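Local coordinates for protein chitinase (Paenibacillus sp. FPU-7, PDB 5GZT) that probably catalyses the random endo-hydrolysis of beta-1,4 linkages between N-acetylglucosamine units in chitin and chitodextrins, at residues T757-K761 with F762-L766; Y769-G772 with W773-W776; L926-E929 with G930-G934; V953-D956 with K957-Q960. All coordinates share one frame; numbering follows the deposited sequence. Where two conformers were deposited one is given.

Interaction 1. Residues T757-K761 with F762-L766; sequences TIMPK and FGPIL
F762 meets K761 at the outer end of a type I beta turn that runs from P760 to G763 and turns the chain on its way from strand 754-759 to strand 765-771. The two side chains lie side by side and point the same way. CE of K761 stands over one face of the F762 ring, 4.0 Å from its centroid, as a CH-pi contact. The lysine reaches the ring because its CG sits between the backbone N and the carbonyl carbon (chi1 67°) and the chain beyond is extended. The lysine also forms a cation-pi pair with Y666.

G763 closes the turn. Its N donates to P760 O over 2.9 Å, with a nearly straight N-H...O angle of 163°. The backbone here has a positive phi of 80°, a conformation that a residue lacking a CB adopts readily. The methyl of M759 presses against G763 O, CE to O at 3.1 Å. R1109 NH1 donates to the same oxygen. P764 follows, and its ring meets the same methyl more loosely, with CD 4.4 Å from M759 CE; bends at chi2 and chi3 curl the methionine chain toward the G763-P764 peptide. I765 and L766 then enter strand 765-771, L766 packing on helix 1123-1133.

The turn thus joins strand 754-759, in the immunoglobulin-like sheet, to the first strand of a TIM barrel. One backbone bond closes the turn, a CH-pi pair covers its outer end and the methionine methyl packs at its base, while the carbonyl of G763 is satisfied by an arginine from the barrel.

Interaction 2. Residues Y769-G772 with W773-W776; sequences YVPG and WVDW
V770 CG1 approaches the W776 indole obliquely, 3.5 Å from NE1, while V774 CG1 lies over the centre of the face on the other side of the ring plane. At the edge, almost in the ring plane, sits P771 O. It accepts the indole N-H over 2.9 Å with a bond angle of 164°, which fixes the rotation of the ring. W773 offers a face instead. P771 CB rests on it as a CH-pi contact, 3.8 Å from the centroid of the five-membered ring. With chi1 at 46°, W773 CG is tucked between backbone N and carbonyl carbon, and the indole folds back over the proline.

P771 is therefore flanked by both tryptophans, its CD 3.9 Å from W776 CZ2. Its CG also touches V774 CG2 at 3.9 Å. The backbone makes a type I turn from P771 to V774, closed by a weak, long bond from V774 N to P771 O.

This turn leaves the first strand of a GH18 barrel. Y769, on that strand, bonds through its OH to D893 of the family's DxxDxDxE signature, and W773 touches W1114. The indole N-H supplies the shorter of the two bonds to P771 O, which implies that a side chain contributes to holding the loop.

Interaction 3. Residues L926-E929 with G930-G934; sequences LDVE and GALHG
From L926 to H933 the last turns of helix 911-933 run on i to i+4 bonds, such as G930 N to L926 O at 2.9 Å, before G934 leaves helical geometry with a phi of 65°. E929 O takes two bonds from one residue, H933 N at 2.9 Å and H933 ND1 at 3.1 Å, with a weak third from L932 N. The carbonyl oxygen lies at the edge of the imidazole, close to its plane, so the ND1 bond holds the ring turned back along the helix. A chi1 of -77° places H933 CG beside its backbone N, which lets ND1 approach.

Alongside the ring runs the E929 side chain, bent at chi2, with OE1 3.5 Å from H933 CE1 and the carboxylate plane 50° from the imidazole. OE1 is bonded by H883 NE2 of helix 868-884, whose ring also stacks on H933. V928 CG1 and L932 CD1 lie side by side, 3.8 Å apart.

The chemistry implies a helix end tied off by its own histidine: a carbonyl in the last turn of the helix gains a side-chain donor, and the same imidazole and its glutamate link this end to the adjacent barrel helix.

Interaction 4. Residues V953-D956 with K957-Q960; sequences VELD and KIHQ
A chi1 of -49° sets E954 CG beside its backbone N, and its extended chain reaches out to the extended chain of K957, which crosses it obliquely. The setting is the start of the short helix 955-958 of the GH18 TIM barrel, in the connection from barrel strand 938-943 to 964-967, with E954 at the N-cap position and at the centre of an inverse gamma turn. The amine and the carboxylate form a salt bridge, K957 NZ to E954 OE2 at 2.9 Å, in which the amine comes from above the carboxylate plane. The other oxygen, OE1, bonds to T916 OG1, so the carboxylate spans a lysine of helix 955-958 and a hydroxyl of helix 911-933.

K957 N donates to E954 O over 2.8 Å, and I958 N does so weakly. On the buried side, I958 CD1 crosses V953 CG1 at about a right angle, 3.7 Å away; I958 and L955 also touch M965.

H959 takes chi1 66°, carrying its ring back beside D956. In one of two deposited D956 conformers, H959 NE2 donates to D956 OD1 at 3.0 Å, on the anti side of the carboxylate and in the ring plane, so this bond may be made only part of the time. Over the centre of one imidazole face lies a water, which donates to D956 O at 2.8 Å and accepts from Q960 N at 3.0 Å.

In the fold
The four contacts follow one another along the chain. Interactions 1 and 2 mark the two ends of strand 765-771, their centres about 27 Å apart: the first is the entry from the immunoglobulin-like sheet, the second the exit into a loop near the GH18 signature aspartate D893. Interactions 3 and 4 are linked by helix 911-933, whose end forms interaction 3 and whose T916 and L919 receive side chains of interaction 4; their nearest atoms are about 8 Å apart, without touching. Interactions 2 and 3 keep about 15 Å between nearest atoms. The sodium ion, held by E44, T50, F52 and S72, belongs to the N-terminal region, whose parallel strands are separate from this barrel.

Interaction 1. Residues T757-K761 with F762-L766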
loop_
_atom_site.group_PDB
_atom_site.type_symbol
_atom_site.label_atom_id
_atom_site.label_comp_id
_atom_site.label_asym_id
_atom_site.label_seq_id
_atom_site.Cartn_x
_atom_site.Cartn_y
_atom_site.Cartn_z
ATOM N N THR B 757 -16.200 -20.287 29.628
ATOM C CA THR B 757 -17.250 -20.874 30.437
ATOM C C THR B 757 -16.928 -22.240 31.008
ATOM O O THR B 757 -16.543 -23.148 30.269
ATOM C CB THR B 757 -18.467 -20.921 29.609
ATOM O OG1 THR B 757 -18.730 -19.610 29.092
ATOM C CG2 THR B 757 -19.623 -21.399 30.346
ATOM N N ILE B 758 -17.163 -22.363 32.323
ATOM C CA ILE B 758 -17.441 -23.641 32.958
ATOM C C ILE B 758 -18.923 -23.909 32.948
ATOM O O ILE B 758 -19.652 -23.192 33.640
ATOM C CB ILE B 758 -16.872 -23.688 34.333
ATOM C CG1 ILE B 758 -15.362 -23.645 34.260
ATOM C CG2 ILE B 758 -17.267 -24.976 35.058
ATOM C CD1 ILE B 758 -14.654 -23.473 35.617
ATOM N N MET B 759 -19.366 -24.931 32.189
ATOM C CA MET B 759 -20.766 -25.280 32.047
ATOM C C MET B 759 -21.186 -26.240 33.140
ATOM O O MET B 759 -20.415 -27.153 33.561
ATOM C CB MET B 759 -21.070 -25.882 30.697
ATOM C CG MET B 759 -20.904 -24.882 29.563
ATOM S SD MET B 759 -22.377 -23.743 29.435
ATOM C CE MET B 759 -23.678 -24.855 29.397
ATOM N N PRO B 760 -22.356 -26.007 33.726
ATOM C CA PRO B 760 -22.895 -27.019 34.706
ATOM C C PRO B 760 -23.283 -28.344 33.988
ATOM O O PRO B 760 -23.327 -28.413 32.763
ATOM C CB PRO B 760 -24.152 -26.315 35.244
ATOM C CG PRO B 760 -24.654 -25.563 34.061
ATOM C CD PRO B 760 -23.406 -25.055 33.313
ATOM N N LYS B 761 -23.519 -29.407 34.752
ATOM C CA LYS B 761 -23.451 -30.751 34.277
ATOM C C LYS B 761 -24.487 -31.075 33.229
ATOM O O LYS B 761 -24.225 -31.965 32.443
ATOM C CB LYS B 761 -23.551 -31.723 35.423
ATOM C CG LYS B 761 -24.920 -31.723 36.122
ATOM C CD LYS B 761 -25.037 -32.937 37.046
ATOM C CE LYS B 761 -26.414 -33.006 37.697
ATOM N NZ LYS B 761 -26.423 -34.062 38.728
ATOM N N PHE B 762 -25.613 -30.332 33.142
ATOM C CA PHE B 762 -26.580 -30.635 32.114
ATOM C C PHE B 762 -26.285 -29.988 30.796
ATOM O O PHE B 762 -26.997 -30.236 29.822
ATOM C CB PHE B 762 -28.063 -30.353 32.557
ATOM C CG PHE B 762 -28.542 -31.256 33.679
ATOM C CD1 PHE B 762 -28.507 -32.648 33.521
ATOM C CD2 PHE B 762 -29.037 -30.720 34.874
ATOM C CE1 PHE B 762 -28.973 -33.502 34.539
ATOM C CE2 PHE B 762 -29.480 -31.565 35.897
ATOM C CZ PHE B 762 -29.450 -32.972 35.730
ATOM N N GLY B 763 -25.225 -29.165 30.722
ATOM C CA GLY B 763 -24.825 -28.661 29.427
ATOM C C GLY B 763 -25.638 -27.480 28.888
ATOM O O GLY B 763 -26.197 -26.677 29.656
ATOM N N PRO B 764 -25.611 -27.294 27.580
ATOM C CA PRO B 764 -26.195 -26.106 26.978
ATOM C C PRO B 764 -27.696 -26.161 26.957
ATOM O O PRO B 764 -28.233 -27.287 26.991
ATOM C CB PRO B 764 -25.645 -26.107 25.576
ATOM C CG PRO B 764 -25.100 -27.404 25.330
ATOM C CD PRO B 764 -24.862 -28.106 26.600
ATOM N N ILE B 765 -28.349 -25.005 26.870
ATOM C CA ILE B 765 -29.780 -25.031 26.675
ATOM C C ILE B 765 -30.136 -25.176 25.203
ATOM O O ILE B 765 -29.304 -24.889 24.285
ATOM C CB ILE B 765 -30.456 -23.795 27.298
ATOM C CG1 ILE B 765 -30.092 -22.527 26.554
ATOM C CG2 ILE B 765 -30.046 -23.684 28.745
ATOM C CD1 ILE B 765 -30.903 -21.301 27.012
ATOM N N LEU B 766 -31.344 -25.659 24.988
ATOM C CA LEU B 766 -31.962 -25.703 23.722
ATOM C C LEU B 766 -33.363 -25.123 23.858
ATOM O O LEU B 766 -34.306 -25.819 24.378
ATOM C CB LEU B 766 -31.978 -27.183 23.232
ATOM C CG LEU B 766 -31.947 -27.328 21.693
ATOM C CD1 LEU B 766 -31.826 -28.807 21.276
ATOM C CD2 LEU B 766 -33.068 -26.666 20.964
#

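Interaction 2. Residues Y769-G772 with W773-W776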
loop_
_atom_site.group_PDB
_atom_site.type_symbol
_atom_site.label_atom_id
_atom_site.label_comp_id
_atom_site.label_asym_id
_atom_site.label_seq_id
_atom_site.Cartn_x
_atom_site.Cartn_y
_atom_site.Cartn_z
ATOM N N TYR B 769 -38.890 -21.300 20.457
ATOM C CA TYR B 769 -40.060 -20.446 20.461
ATOM C C TYR B 769 -41.253 -21.257 19.973
ATOM O O TYR B 769 -41.149 -21.946 18.957
ATOM C CB TYR B 769 -39.892 -19.240 19.572
ATOM C CG TYR B 769 -39.258 -18.043 20.226
ATOM C CD1 TYR B 769 -40.029 -17.109 20.892
ATOM C CD2 TYR B 769 -37.879 -17.839 20.186
ATOM C CE1 TYR B 769 -39.445 -15.993 21.481
ATOM C CE2 TYR B 769 -37.289 -16.740 20.790
ATOM C CZ TYR B 769 -38.068 -15.809 21.437
ATOM O OH TYR B 769 -37.524 -14.700 22.067
ATOM N N VAL B 770 -42.329 -21.224 20.735
ATOM C CA VAL B 770 -43.580 -21.917 20.457
ATOM C C VAL B 770 -44.689 -20.837 20.247
ATOM O O VAL B 770 -45.014 -20.079 21.134
ATOM C CB VAL B 770 -43.928 -22.869 21.567
ATOM C CG1 VAL B 770 -45.281 -23.464 21.317
ATOM C CG2 VAL B 770 -42.825 -23.976 21.691
ATOM N N PRO B 771 -45.188 -20.710 19.009
ATOM C CA PRO B 771 -46.118 -19.672 18.666
ATOM C C PRO B 771 -47.472 -19.988 19.264
ATOM O O PRO B 771 -47.984 -21.106 19.144
ATOM C CB PRO B 771 -46.145 -19.721 17.163
ATOM C CG PRO B 771 -45.718 -21.057 16.782
ATOM C CD PRO B 771 -44.768 -21.511 17.849
ATOM N N GLY B 772 -48.043 -18.999 19.958
ATOM C CA GLY B 772 -49.320 -19.145 20.602
ATOM C C GLY B 772 -50.549 -19.070 19.668
ATOM O O GLY B 772 -51.662 -19.330 20.105
ATOM N N TRP B 773 -50.330 -18.661 18.422
ATOM C CA TRP B 773 -51.347 -18.566 17.403
ATOM C C TRP B 773 -51.477 -19.876 16.651
ATOM O O TRP B 773 -52.225 -19.905 15.715
ATOM C CB TRP B 773 -51.101 -17.420 16.425
ATOM C CG TRP B 773 -49.602 -17.333 15.897
ATOM C CD1 TRP B 773 -49.040 -17.960 14.795
ATOM C CD2 TRP B 773 -48.550 -16.583 16.494
ATOM N NE1 TRP B 773 -47.719 -17.635 14.696
ATOM C CE2 TRP B 773 -47.384 -16.806 15.736
ATOM C CE3 TRP B 773 -48.473 -15.773 17.621
ATOM C CZ2 TRP B 773 -46.152 -16.220 16.067
ATOM C CZ3 TRP B 773 -47.274 -15.214 17.938
ATOM C CH2 TRP B 773 -46.116 -15.446 17.172
ATOM N N VAL B 774 -50.767 -20.926 17.067
ATOM C CA VAL B 774 -50.988 -22.305 16.690
ATOM C C VAL B 774 -51.742 -22.941 17.836
ATOM O O VAL B 774 -51.361 -22.797 18.985
ATOM C CB VAL B 774 -49.657 -23.049 16.415
ATOM C CG1 VAL B 774 -49.858 -24.538 16.301
ATOM C CG2 VAL B 774 -48.965 -22.566 15.136
ATOM N N ASP B 775 -52.849 -23.618 17.527
ATOM C CA ASP B 775 -53.614 -24.403 18.485
ATOM C C ASP B 775 -52.956 -25.749 18.632
ATOM O O ASP B 775 -53.270 -26.697 17.881
ATOM C CB ASP B 775 -55.036 -24.553 17.946
ATOM C CG ASP B 775 -55.991 -25.218 18.916
ATOM O OD1 ASP B 775 -55.637 -25.656 20.010
ATOM O OD2 ASP B 775 -57.176 -25.273 18.548
ATOM N N TRP B 776 -52.026 -25.845 19.595
ATOM C CA TRP B 776 -51.173 -27.020 19.705
ATOM C C TRP B 776 -51.939 -28.294 20.052
ATOM O O TRP B 776 -51.615 -29.365 19.530
ATOM C CB TRP B 776 -49.981 -26.821 20.673
ATOM C CG TRP B 776 -48.996 -25.864 20.060
ATOM C CD1 TRP B 776 -48.983 -24.511 20.179
ATOM C CD2 TRP B 776 -48.055 -26.199 19.080
ATOM N NE1 TRP B 776 -48.061 -23.977 19.311
ATOM C CE2 TRP B 776 -47.467 -25.002 18.631
ATOM C CE3 TRP B 776 -47.683 -27.414 18.468
ATOM C CZ2 TRP B 776 -46.483 -24.985 17.678
ATOM C CZ3 TRP B 776 -46.690 -27.389 17.525
ATOM C CH2 TRP B 776 -46.082 -26.178 17.165
#

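Interaction 3. Residues L926-E929 with G930-G934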
loop_
_atom_site.group_PDB
_atom_site.type_symbol
_atom_site.label_atom_id
_atom_site.label_comp_id
_atom_site.label_asym_id
_atom_site.label_seq_id
_atom_site.Cartn_x
_atom_site.Cartn_y
_atom_site.Cartn_z
ATOM N N LEU B 926 -38.499 -11.018 40.775
ATOM C CA LEU B 926 -38.504 -12.452 40.563
ATOM C C LEU B 926 -37.648 -13.135 41.632
ATOM O O LEU B 926 -37.895 -14.282 41.963
ATOM C CB LEU B 926 -38.002 -12.819 39.156
ATOM C CG LEU B 926 -39.003 -12.543 38.033
ATOM C CD1 LEU B 926 -38.327 -12.735 36.685
ATOM C CD2 LEU B 926 -40.236 -13.404 38.132
ATOM N N ASP B 927 -36.608 -12.461 42.137
ATOM C CA ASP B 927 -35.959 -12.977 43.385
ATOM C C ASP B 927 -36.964 -13.125 44.521
ATOM O O ASP B 927 -36.914 -14.087 45.286
ATOM C CB ASP B 927 -34.811 -12.076 43.840
ATOM C CG ASP B 927 -33.610 -12.092 42.835
ATOM O OD1 ASP B 927 -33.609 -12.913 41.909
ATOM O OD2 ASP B 927 -32.729 -11.263 43.012
ATOM N N VAL B 928 -37.775 -12.104 44.708
ATOM C CA VAL B 928 -38.835 -12.136 45.755
ATOM C C VAL B 928 -39.748 -13.319 45.509
ATOM O O VAL B 928 -39.902 -14.211 46.372
ATOM C CB VAL B 928 -39.585 -10.795 45.818
ATOM C CG1 VAL B 928 -40.874 -10.831 46.671
ATOM C CG2 VAL B 928 -38.694 -9.742 46.358
ATOM N N GLU B 929 -40.202 -13.445 44.264
ATOM C CA GLU B 929 -41.116 -14.533 43.918
ATOM C C GLU B 929 -40.464 -15.884 44.207
ATOM O O GLU B 929 -41.137 -16.806 44.738
ATOM C CB GLU B 929 -41.675 -14.473 42.488
ATOM C CG GLU B 929 -42.544 -13.279 42.134
ATOM C CD GLU B 929 -43.703 -13.182 43.146
ATOM O OE1 GLU B 929 -44.451 -14.175 43.270
ATOM O OE2 GLU B 929 -43.709 -12.179 43.904
ATOM N N GLY B 930 -39.181 -16.040 43.875
ATOM C CA GLY B 930 -38.562 -17.265 44.084
ATOM C C GLY B 930 -38.422 -17.626 45.535
ATOM O O GLY B 930 -38.453 -18.822 45.870
ATOM N N ALA B 931 -38.109 -16.619 46.354
ATOM C CA ALA B 931 -37.900 -16.831 47.750
ATOM C C ALA B 931 -39.250 -17.097 48.489
ATOM O O ALA B 931 -39.234 -17.653 49.600
ATOM C CB ALA B 931 -37.196 -15.592 48.359
ATOM N N LEU B 932 -40.365 -16.738 47.839
ATOM C CA LEU B 932 -41.735 -17.060 48.334
ATOM C C LEU B 932 -42.242 -18.385 47.902
ATOM O O LEU B 932 -42.987 -19.024 48.646
ATOM C CB LEU B 932 -42.713 -15.982 47.880
ATOM C CG LEU B 932 -42.416 -14.611 48.465
ATOM C CD1 LEU B 932 -43.300 -13.481 47.867
ATOM C CD2 LEU B 932 -42.572 -14.597 49.984
ATOM N N HIS B 933 -41.886 -18.814 46.701
ATOM C CA HIS B 933 -42.449 -20.008 46.070
ATOM C C HIS B 933 -41.584 -21.220 46.152
ATOM O O HIS B 933 -41.940 -22.299 45.707
ATOM C CB HIS B 933 -42.824 -19.726 44.655
ATOM C CG HIS B 933 -44.096 -18.945 44.532
ATOM N ND1 HIS B 933 -44.174 -17.598 44.772
ATOM C CD2 HIS B 933 -45.352 -19.344 44.288
ATOM C CE1 HIS B 933 -45.425 -17.193 44.650
ATOM N NE2 HIS B 933 -46.142 -18.240 44.340
ATOM N N GLY B 934 -40.481 -21.097 46.819
ATOM C CA GLY B 934 -39.593 -22.282 46.869
ATOM C C GLY B 934 -39.001 -22.691 45.532
ATOM O O GLY B 934 -38.871 -23.884 45.258
#

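Interaction 4. Residues V953-D956 with K957-Q960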
loop_
_atom_site.group_PDB
_atom_site.type_symbol
_atom_site.label_atom_id
_atom_site.label_comp_id
_atom_site.label_asym_id
_atom_site.label_seq_id
_atom_site.Cartn_x
_atom_site.Cartn_y
_atom_site.Cartn_z
ATOM N N VAL B 953 -28.995 -0.088 23.943
ATOM C CA VAL B 953 -29.174 -0.908 25.142
ATOM C C VAL B 953 -27.863 -0.958 25.904
ATOM O O VAL B 953 -26.830 -0.920 25.318
ATOM C CB VAL B 953 -29.629 -2.269 24.666
ATOM C CG1 VAL B 953 -29.574 -3.287 25.743
ATOM C CG2 VAL B 953 -31.050 -2.157 24.177
ATOM N N GLU B 954 -27.892 -1.024 27.203
ATOM C CA GLU B 954 -26.693 -1.081 27.996
ATOM C C GLU B 954 -26.297 -2.542 28.240
ATOM O O GLU B 954 -26.447 -3.040 29.333
ATOM C CB GLU B 954 -26.862 -0.345 29.295
ATOM C CG GLU B 954 -27.453 1.033 29.066
ATOM C CD GLU B 954 -27.506 1.872 30.332
ATOM O OE1 GLU B 954 -28.314 1.607 31.294
ATOM O OE2 GLU B 954 -26.714 2.820 30.374
ATOM N N LEU B 955 -25.766 -3.193 27.203
ATOM C CA LEU B 955 -25.419 -4.593 27.327
ATOM C C LEU B 955 -24.559 -4.919 28.505
ATOM O O LEU B 955 -24.841 -5.921 29.259
ATOM C CB LEU B 955 -24.820 -5.180 26.051
ATOM C CG LEU B 955 -25.702 -5.179 24.827
ATOM C CD1 LEU B 955 -24.906 -5.670 23.641
ATOM C CD2 LEU B 955 -26.993 -5.961 24.932
ATOM N N ASP B 956 -23.556 -4.077 28.757
ATOM C CA ASP B 956 -22.693 -4.429 29.897
ATOM C C ASP B 956 -23.378 -4.186 31.228
ATOM O O ASP B 956 -22.942 -4.784 32.212
ATOM C CB ASP B 956 -21.320 -3.740 29.830
ATOM C CG ASP B 956 -20.263 -4.456 30.630
ATOM O OD1 ASP B 956 -20.320 -5.674 31.004
ATOM O OD2 ASP B 956 -19.336 -3.767 30.954
ATOM N N LYS B 957 -24.498 -3.419 31.304
ATOM C CA LYS B 957 -25.104 -3.214 32.604
ATOM C C LYS B 957 -26.278 -4.178 32.812
ATOM O O LYS B 957 -26.716 -4.291 33.948
ATOM C CB LYS B 957 -25.649 -1.780 32.793
ATOM C CG LYS B 957 -24.556 -0.677 32.723
ATOM C CD LYS B 957 -25.172 0.701 32.777
ATOM C CE LYS B 957 -24.132 1.797 32.561
ATOM N NZ LYS B 957 -24.808 3.152 32.577
ATOM N N ILE B 958 -26.779 -4.811 31.759
ATOM C CA ILE B 958 -28.007 -5.592 31.946
ATOM C C ILE B 958 -27.807 -7.093 32.170
ATOM O O ILE B 958 -28.701 -7.743 32.731
ATOM C CB ILE B 958 -29.011 -5.357 30.888
ATOM C CG1 ILE B 958 -28.535 -5.825 29.563
ATOM C CG2 ILE B 958 -29.427 -3.876 30.828
ATOM C CD1 ILE B 958 -29.612 -5.687 28.536
ATOM N N HIS B 959 -26.658 -7.630 31.711
ATOM C CA HIS B 959 -26.389 -9.062 31.784
ATOM C C HIS B 959 -26.464 -9.624 33.112
ATOM O O HIS B 959 -26.963 -10.762 33.254
ATOM C CB HIS B 959 -25.126 -9.561 31.003
ATOM C CG HIS B 959 -23.847 -9.047 31.541
ATOM N ND1 HIS B 959 -23.227 -9.585 32.644
ATOM C CD2 HIS B 959 -23.068 -8.025 31.121
ATOM C CE1 HIS B 959 -22.140 -8.877 32.920
ATOM N NE2 HIS B 959 -22.004 -7.953 31.970
ATOM N N GLN B 960 -26.115 -8.836 34.113
ATOM C CA GLN B 960 -26.225 -9.287 35.483
ATOM C C GLN B 960 -27.652 -9.698 35.947
ATOM O O GLN B 960 -27.731 -10.466 36.819
ATOM C CB GLN B 960 -25.756 -8.216 36.506
ATOM C CG GLN B 960 -26.587 -6.938 36.439
ATOM C CD GLN B 960 -25.992 -5.789 37.338
ATOM O OE1 GLN B 960 -25.602 -4.741 36.858
ATOM N NE2 GLN B 960 -25.922 -6.026 38.562
HETATM O O HOH W 1 -24.218 -6.455 34.102
#